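Local coordinates for ATP/GTP-binding site-containing protein A (Brucella abortus, PDB 6NTR) that functions in the periplasm to maintain the integrity of the cell envelope, at residues 23-35 and 46-58. Residues are numbered along the deposited sequence; the frame is centred on the assembly and turned at random.
Sequences SGISGLTGRMVYE and TNFRFVTRVDMDE. With EDO (1,2-ethanediol), chain F.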
ATOM      1  N   SER A  23     -18.024  10.719  -9.531  1.00 63.81           N
ATOM      2  CA  SER A  23     -17.135  11.172  -8.489  1.00 59.42           C
ATOM      3  C   SER A  23     -17.312  12.634  -8.095  1.00 62.75           C
ATOM      4  O   SER A  23     -17.214  12.965  -6.924  1.00 60.07           O
ATOM      5  CB  SER A  23     -15.699  10.889  -8.879  1.00 53.45           C
ATOM      6  OG  SER A  23     -15.195  11.947  -9.631  1.00 51.77           O
ATOM      7  N   GLY A  24     -17.531  13.504  -9.073  1.00 66.57           N
ATOM      8  CA  GLY A  24     -17.744  14.920  -8.816  1.00 68.48           C
ATOM      9  C   GLY A  24     -16.461  15.650  -8.512  1.00 68.00           C
ATOM     10  O   GLY A  24     -16.440  16.802  -8.133  1.00 69.86           O
ATOM     11  N   ILE A  25     -15.377  14.946  -8.716  1.00 65.05           N
ATOM     12  CA  ILE A  25     -14.025  15.427  -8.450  1.00 59.67           C
ATOM     13  C   ILE A  25     -13.512  16.183  -9.663  1.00 60.11           C
ATOM     14  O   ILE A  25     -13.506  15.638 -10.772  1.00 58.90           O
ATOM     15  CB  ILE A  25     -13.089  14.253  -8.135  1.00 52.00           C
ATOM     16  CG1 ILE A  25     -13.557  13.510  -6.902  1.00 55.93           C
ATOM     17  CG2 ILE A  25     -11.670  14.727  -7.981  1.00 48.11           C
ATOM     18  CD1 ILE A  25     -12.837  12.216  -6.731  1.00 55.68           C
ATOM     19  N   SER A  26     -13.068  17.413  -9.467  1.00 65.69           N
ATOM     20  CA  SER A  26     -12.541  18.202 -10.561  1.00 64.82           C
ATOM     21  C   SER A  26     -11.030  18.302 -10.512  1.00 66.88           C
ATOM     22  O   SER A  26     -10.391  18.591 -11.506  1.00 65.57           O
ATOM     23  CB  SER A  26     -13.141  19.594 -10.521  1.00 67.24           C
ATOM     24  OG  SER A  26     -12.443  20.424  -9.621  1.00 66.52           O
ATOM     25  N   GLY A  27     -10.459  18.081  -9.339  1.00 69.61           N
ATOM     26  CA  GLY A  27      -9.025  18.152  -9.192  1.00 47.34           C
ATOM     27  C   GLY A  27      -8.548  17.343  -8.022  1.00 53.20           C
ATOM     28  O   GLY A  27      -9.290  17.106  -7.098  1.00 53.43           O
ATOM     29  N   LEU A  28      -7.305  16.904  -8.088  1.00 53.39           N
ATOM     30  CA  LEU A  28      -6.695  16.164  -7.010  1.00 44.61           C
ATOM     31  C   LEU A  28      -5.192  16.252  -7.074  1.00 43.59           C
ATOM     32  O   LEU A  28      -4.587  15.665  -7.940  1.00 48.65           O
ATOM     33  CB  LEU A  28      -7.132  14.712  -7.023  1.00 43.16           C
ATOM     34  CG  LEU A  28      -6.572  13.837  -5.914  1.00 51.62           C
ATOM     35  CD1 LEU A  28      -7.446  12.630  -5.672  1.00 54.49           C
ATOM     36  CD2 LEU A  28      -5.149  13.421  -6.194  1.00 48.41           C
ATOM     37  N   THR A  29      -4.584  16.962  -6.142  1.00 47.85           N
ATOM     38  CA  THR A  29      -3.142  17.050  -6.078  1.00 47.90           C
ATOM     39  C   THR A  29      -2.865  16.477  -4.710  1.00 47.76           C
ATOM     40  O   THR A  29      -3.727  16.501  -3.858  1.00 51.02           O
ATOM     41  CB  THR A  29      -2.595  18.469  -6.195  1.00 51.65           C
ATOM     42  OG1 THR A  29      -3.411  19.361  -5.443  1.00 53.73           O
ATOM     43  CG2 THR A  29      -2.577  18.899  -7.635  1.00 55.09           C
ATOM     44  N   GLY A  30      -1.694  15.910  -4.513  1.00 45.80           N
ATOM     45  CA  GLY A  30      -1.393  15.292  -3.247  1.00 42.01           C
ATOM     46  C   GLY A  30       0.037  14.865  -3.164  1.00 53.68           C
ATOM     47  O   GLY A  30       0.823  15.144  -4.038  1.00 53.08           O
ATOM     48  N   ARG A  31       0.385  14.213  -2.074  1.00 56.60           N
ATOM     49  CA  ARG A  31       1.734  13.735  -1.915  1.00 56.28           C
ATOM     50  C   ARG A  31       1.710  12.520  -1.035  1.00 50.15           C
ATOM     51  O   ARG A  31       0.844  12.396  -0.206  1.00 50.68           O
ATOM     52  CB  ARG A  31       2.581  14.832  -1.255  1.00 63.89           C
ATOM     53  CG  ARG A  31       4.087  14.636  -1.284  1.00 65.67           C
ATOM     54  CD  ARG A  31       4.843  15.767  -0.594  1.00 64.36           C
ATOM     55  NE  ARG A  31       5.609  16.572  -1.539  1.00 65.51           N
ATOM     56  CZ  ARG A  31       6.916  16.772  -1.477  1.00 65.83           C
ATOM     57  NH1 ARG A  31       7.626  16.236  -0.506  1.00 62.11           N
ATOM     58  NH2 ARG A  31       7.514  17.512  -2.390  1.00 70.65           N
HETATM   59  N   MSE A  32       2.674  11.632  -1.177  1.00 47.45           N
HETATM   60  CA  MSE A  32       2.761  10.512  -0.282  1.00 49.95           C
HETATM   61  C   MSE A  32       4.177  10.388   0.108  1.00 49.97           C
HETATM   62  O   MSE A  32       5.068  10.538  -0.717  1.00 51.54           O
HETATM   63  CB  MSE A  32       2.306   9.157  -0.781  1.00 64.63           C
HETATM   64  CG  MSE A  32       2.010   8.303   0.438  1.00 85.32           C
HETATM   65 SE   MSE A  32       2.565   6.445   0.213  1.00109.15          SE
HETATM   66  CE  MSE A  32       1.611   6.186  -1.487  1.00108.95           C
ATOM     67  N   VAL A  33       4.401  10.141   1.378  1.00 55.18           N
ATOM     68  CA  VAL A  33       5.724   9.932   1.924  1.00 52.83           C
ATOM     69  C   VAL A  33       5.723   8.536   2.511  1.00 53.83           C
ATOM     70  O   VAL A  33       4.889   8.223   3.367  1.00 59.75           O
ATOM     71  CB  VAL A  33       6.075  10.984   2.983  1.00 48.49           C
ATOM     72  CG1 VAL A  33       7.525  10.874   3.332  1.00 52.55           C
ATOM     73  CG2 VAL A  33       5.749  12.372   2.466  1.00 42.85           C
ATOM     74  N   TYR A  34       6.617   7.690   2.027  1.00 50.12           N
ATOM     75  CA  TYR A  34       6.730   6.321   2.501  1.00 47.84           C
ATOM     76  C   TYR A  34       8.123   6.152   3.075  1.00 50.21           C
ATOM     77  O   TYR A  34       9.110   6.543   2.447  1.00 57.33           O
ATOM     78  CB  TYR A  34       6.470   5.309   1.375  1.00 44.58           C
ATOM     79  CG  TYR A  34       6.670   3.825   1.706  1.00 45.19           C
ATOM     80  CD1 TYR A  34       5.671   3.080   2.309  1.00 41.43           C
ATOM     81  CD2 TYR A  34       7.846   3.171   1.371  1.00 41.74           C
ATOM     82  CE1 TYR A  34       5.848   1.746   2.573  1.00 45.60           C
ATOM     83  CE2 TYR A  34       8.024   1.841   1.637  1.00 42.75           C
ATOM     84  CZ  TYR A  34       7.023   1.138   2.233  1.00 47.18           C
ATOM     85  OH  TYR A  34       7.185  -0.195   2.503  1.00 54.40           O
ATOM     86  N   GLU A  35       8.197   5.623   4.280  1.00 49.81           N
ATOM     87  CA  GLU A  35       9.468   5.251   4.858  1.00 50.87           C
ATOM     88  C   GLU A  35       9.359   3.816   5.321  1.00 52.02           C
ATOM     89  O   GLU A  35       8.353   3.426   5.914  1.00 42.69           O
ATOM     90  CB  GLU A  35       9.889   6.165   6.021  1.00 59.51           C
ATOM     91  CG  GLU A  35      10.991   5.503   6.856  1.00 70.52           C
ATOM     92  CD  GLU A  35      12.012   6.453   7.442  1.00 76.02           C
ATOM     93  OE1 GLU A  35      12.624   6.096   8.468  1.00 77.43           O
ATOM     94  OE2 GLU A  35      12.222   7.537   6.863  1.00 78.28           O
ATOM     95  N   THR A  46       7.104   0.591   9.332  1.00 62.94           N
ATOM     96  CA  THR A  46       6.590   1.307   8.174  1.00 61.52           C
ATOM     97  C   THR A  46       5.841   2.541   8.653  1.00 58.66           C
ATOM     98  O   THR A  46       4.949   2.445   9.503  1.00 52.99           O
ATOM     99  CB  THR A  46       5.687   0.405   7.314  1.00 59.35           C
ATOM    100  OG1 THR A  46       6.460  -0.669   6.773  1.00 59.44           O
ATOM    101  CG2 THR A  46       5.100   1.172   6.175  1.00 57.81           C
ATOM    102  N   ASN A  47       6.326   3.708   8.115  1.00 64.62           N
ATOM    103  CA  ASN A  47       5.718   4.990   8.361  1.00 70.96           C
ATOM    104  C   ASN A  47       5.236   5.573   7.045  1.00 67.02           C
ATOM    105  O   ASN A  47       6.013   5.738   6.146  1.00 68.72           O
ATOM    106  CB  ASN A  47       6.786   5.944   8.880  1.00 82.13           C
ATOM    107  CG  ASN A  47       6.769   6.092  10.366  1.00 90.40           C
ATOM    108  OD1 ASN A  47       7.680   5.627  11.040  1.00 95.52           O
ATOM    109  ND2 ASN A  47       5.751   6.763  10.895  1.00 92.55           N
ATOM    110  N   PHE A  48       3.954   5.865   6.916  1.00 57.94           N
ATOM    111  CA  PHE A  48       3.497   6.549   5.716  1.00 59.60           C
ATOM    112  C   PHE A  48       2.369   7.544   5.921  1.00 63.70           C
ATOM    113  O   PHE A  48       1.565   7.383   6.802  1.00 68.33           O
ATOM    114  CB  PHE A  48       3.216   5.566   4.556  1.00 55.43           C
ATOM    115  CG  PHE A  48       1.864   4.915   4.585  1.00 57.25           C
ATOM    116  CD1 PHE A  48       0.743   5.612   4.276  1.00 56.13           C
ATOM    117  CD2 PHE A  48       1.742   3.582   4.851  1.00 65.29           C
ATOM    118  CE1 PHE A  48      -0.491   5.009   4.276  1.00 58.46           C
ATOM    119  CE2 PHE A  48       0.519   2.964   4.859  1.00 68.56           C
ATOM    120  CZ  PHE A  48      -0.605   3.684   4.573  1.00 64.62           C
ATOM    121  N   ARG A  49       2.361   8.586   5.101  1.00 61.70           N
ATOM    122  CA  ARG A  49       1.390   9.661   5.158  1.00 51.95           C
ATOM    123  C   ARG A  49       0.814   9.858   3.763  1.00 43.46           C
ATOM    124  O   ARG A  49       1.553   9.958   2.783  1.00 41.90           O
ATOM    125  CB  ARG A  49       2.043  10.953   5.650  1.00 58.60           C
ATOM    126  CG  ARG A  49       1.070  12.102   5.853  1.00 62.40           C
ATOM    127  CD  ARG A  49       1.771  13.326   6.420  1.00 61.82           C
ATOM    128  NE  ARG A  49       0.940  14.524   6.327  1.00 62.14           N
ATOM    129  CZ  ARG A  49       1.420  15.754   6.174  1.00 68.50           C
ATOM    130  NH1 ARG A  49       2.728  15.955   6.095  1.00 72.08           N
ATOM    131  NH2 ARG A  49       0.591  16.786   6.100  1.00 70.46           N
ATOM    132  N   PHE A  50      -0.507   9.915   3.680  1.00 47.70           N
ATOM    133  CA  PHE A  50      -1.195  10.102   2.418  1.00 49.81           C
ATOM    134  C   PHE A  50      -2.049  11.369   2.380  1.00 45.49           C
ATOM    135  O   PHE A  50      -3.105  11.401   2.941  1.00 47.25           O
ATOM    136  CB  PHE A  50      -2.096   8.878   2.249  1.00 58.46           C
ATOM    137  CG  PHE A  50      -2.519   8.607   0.854  1.00 66.49           C
ATOM    138  CD1 PHE A  50      -1.626   8.125  -0.067  1.00 67.12           C
ATOM    139  CD2 PHE A  50      -3.824   8.805   0.475  1.00 73.48           C
ATOM    140  CE1 PHE A  50      -2.020   7.869  -1.356  1.00 68.32           C
ATOM    141  CE2 PHE A  50      -4.230   8.553  -0.816  1.00 75.03           C
ATOM    142  CZ  PHE A  50      -3.325   8.085  -1.731  1.00 73.25           C
ATOM    143  N   VAL A  51      -1.606  12.382   1.658  1.00 42.81           N
ATOM    144  CA  VAL A  51      -2.330  13.641   1.562  1.00 43.86           C
ATOM    145  C   VAL A  51      -2.868  13.936   0.169  1.00 46.60           C
ATOM    146  O   VAL A  51      -2.133  13.956  -0.786  1.00 46.37           O
ATOM    147  CB  VAL A  51      -1.426  14.806   1.965  1.00 45.29           C
ATOM    148  CG1 VAL A  51      -2.218  16.088   2.035  1.00 47.14           C
ATOM    149  CG2 VAL A  51      -0.762  14.520   3.285  1.00 46.58           C
ATOM    150  N   THR A  52      -4.160  14.199   0.085  1.00 46.77           N
ATOM    151  CA  THR A  52      -4.830  14.462  -1.186  1.00 47.30           C
ATOM    152  C   THR A  52      -5.633  15.744  -1.089  1.00 49.97           C
ATOM    153  O   THR A  52      -6.549  15.839  -0.275  1.00 53.44           O
ATOM    154  CB  THR A  52      -5.769  13.321  -1.593  1.00 47.62           C
ATOM    155  OG1 THR A  52      -6.747  13.099  -0.569  1.00 48.94           O
ATOM    156  CG2 THR A  52      -4.995  12.049  -1.869  1.00 41.34           C
ATOM    157  N   ARG A  53      -5.344  16.698  -1.956  1.00 49.75           N
ATOM    158  CA  ARG A  53      -6.117  17.916  -2.010  1.00 48.98           C
ATOM    159  C   ARG A  53      -7.112  17.705  -3.158  1.00 51.52           C
ATOM    160  O   ARG A  53      -6.742  17.750  -4.316  1.00 46.64           O
ATOM    161  CB  ARG A  53      -5.203  19.095  -2.298  1.00 51.92           C
ATOM    162  CG  ARG A  53      -3.898  19.071  -1.531  1.00 55.36           C
ATOM    163  CD  ARG A  53      -3.330  20.465  -1.356  1.00 61.75           C
ATOM    164  NE  ARG A  53      -4.251  21.335  -0.639  1.00 64.98           N
ATOM    165  CZ  ARG A  53      -3.977  21.894   0.528  1.00 64.21           C
ATOM    166  NH1 ARG A  53      -2.807  21.680   1.092  1.00 65.50           N
ATOM    167  NH2 ARG A  53      -4.869  22.664   1.124  1.00 58.94           N
ATOM    168  N   VAL A  54      -8.377  17.490  -2.822  1.00 56.76           N
ATOM    169  CA  VAL A  54      -9.415  17.215  -3.804  1.00 51.96           C
ATOM    170  C   VAL A  54     -10.357  18.385  -4.052  1.00 53.02           C
ATOM    171  O   VAL A  54     -10.966  18.913  -3.144  1.00 55.12           O
ATOM    172  CB  VAL A  54     -10.231  15.964  -3.395  1.00 52.23           C
ATOM    173  CG1 VAL A  54     -11.453  15.767  -4.267  1.00 52.28           C
ATOM    174  CG2 VAL A  54      -9.366  14.722  -3.421  1.00 47.52           C
ATOM    175  N   ASP A  55     -10.425  18.790  -5.306  1.00 55.35           N
ATOM    176  CA  ASP A  55     -11.241  19.889  -5.737  1.00 60.95           C
ATOM    177  C   ASP A  55     -12.571  19.370  -6.147  1.00 65.92           C
ATOM    178  O   ASP A  55     -12.667  18.353  -6.775  1.00 59.02           O
ATOM    179  CB  ASP A  55     -10.623  20.559  -6.939  1.00 60.58           C
ATOM    180  CG  ASP A  55      -9.439  21.374  -6.599  1.00 66.57           C
ATOM    181  OD1 ASP A  55      -9.271  21.717  -5.437  1.00 72.11           O
ATOM    182  OD2 ASP A  55      -8.670  21.694  -7.500  1.00 67.79           O
HETATM  183  N   MSE A  56     -13.612  20.083  -5.774  1.00 82.65           N
HETATM  184  CA  MSE A  56     -14.959  19.723  -6.134  1.00 92.53           C
HETATM  185  C   MSE A  56     -15.402  21.038  -6.682  1.00 89.47           C
HETATM  186  O   MSE A  56     -14.942  22.078  -6.190  1.00 90.07           O
HETATM  187  CB  MSE A  56     -15.800  19.241  -4.959  1.00113.44           C
HETATM  188  CG  MSE A  56     -15.547  17.782  -4.618  1.00124.25           C
HETATM  189 SE   MSE A  56     -17.226  16.924  -4.091  1.00140.34          SE
HETATM  190  CE  MSE A  56     -16.597  15.837  -2.590  1.00137.49           C
ATOM    191  N   ASP A  57     -16.231  21.035  -7.709  1.00 89.21           N
ATOM    192  CA  ASP A  57     -16.667  22.269  -8.318  1.00 87.95           C
ATOM    193  C   ASP A  57     -17.488  23.165  -7.410  1.00 98.38           C
ATOM    194  O   ASP A  57     -17.231  24.359  -7.269  1.00 98.87           O
ATOM    195  CB  ASP A  57     -17.569  21.862  -9.463  1.00 84.33           C
ATOM    196  CG  ASP A  57     -17.865  22.967 -10.376  1.00 89.84           C
ATOM    197  OD1 ASP A  57     -16.934  23.700 -10.728  1.00 92.41           O
ATOM    198  OD2 ASP A  57     -19.031  23.087 -10.757  1.00 93.98           O
ATOM    199  N   GLU A  58     -18.538  22.599  -6.838  1.00107.33           N
ATOM    200  CA  GLU A  58     -19.359  23.336  -5.897  1.00109.39           C
ATOM    201  C   GLU A  58     -18.733  23.690  -4.536  1.00 97.52           C
ATOM    202  O   GLU A  58     -18.776  24.836  -4.104  1.00 91.78           O
ATOM    203  CB  GLU A  58     -20.648  22.559  -5.627  1.00116.52           C
ATOM    204  CG  GLU A  58     -20.879  21.387  -6.548  1.00112.97           C
ATOM    205  CD  GLU A  58     -21.011  20.079  -5.812  1.00100.63           C
ATOM    206  OE1 GLU A  58     -22.050  19.844  -5.172  1.00 95.83           O
ATOM    207  OE2 GLU A  58     -20.070  19.284  -5.894  1.00 92.79           O
TER
HETATM  208  C1  EDO F 302       3.084   8.930   9.567  1.00 66.51           C
HETATM  209  O1  EDO F 302       3.781   8.037  10.442  1.00 68.13           O
HETATM  210  C2  EDO F 302       4.095   9.868   8.921  1.00 65.73           C
HETATM  211  O2  EDO F 302       3.885  11.217   9.363  1.00 63.03           O
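Selenomethionine M32 meets F50 at the ring edge: its CG lies 3.7 Å from F50 CD1, close to the plane of the ring. The flexible selenoether chain bends at chi2 and chi3, and SE makes an oblique Met-aromatic contact, 5.2 Å from the centroid of the F48 ring. On the same face, Y34 CE1 rests on the methyl T46 CG2 at 3.7 Å, and further along L28 CD1 packs on V54 CG2 at 3.6 Å, branched aliphatic chains meeting methyl to methyl across the pair. L28 and F50 also touch M231 of strand 229-240, consistent with this face being turned toward the inside of the barrel-like fold.

Alternating residues put T29, R31, V33, R49, V51 and R53 on the other face. The strands themselves are joined by antiparallel backbone hydrogen bonds, such as R49 N to V33 O at 3.1 Å. At the far end a classic beta bulge sets S26 and G27 against D55: S26 N bonds D55 O at 2.9 Å, while the bond from G27 N is weak. G27 suits the spot because the D55 carboxylate lies over its CA.

At the polar edge the extended R49 reaches D65 in a salt bridge, and E35 OE2 is hydrogen-bonded to Y241 OH. This two-faced chemistry, largely apolar and aromatic on the M32 face, with most of the charge on the R31 and R49 face, fits a hairpin with one face against the fold and the other toward solvent.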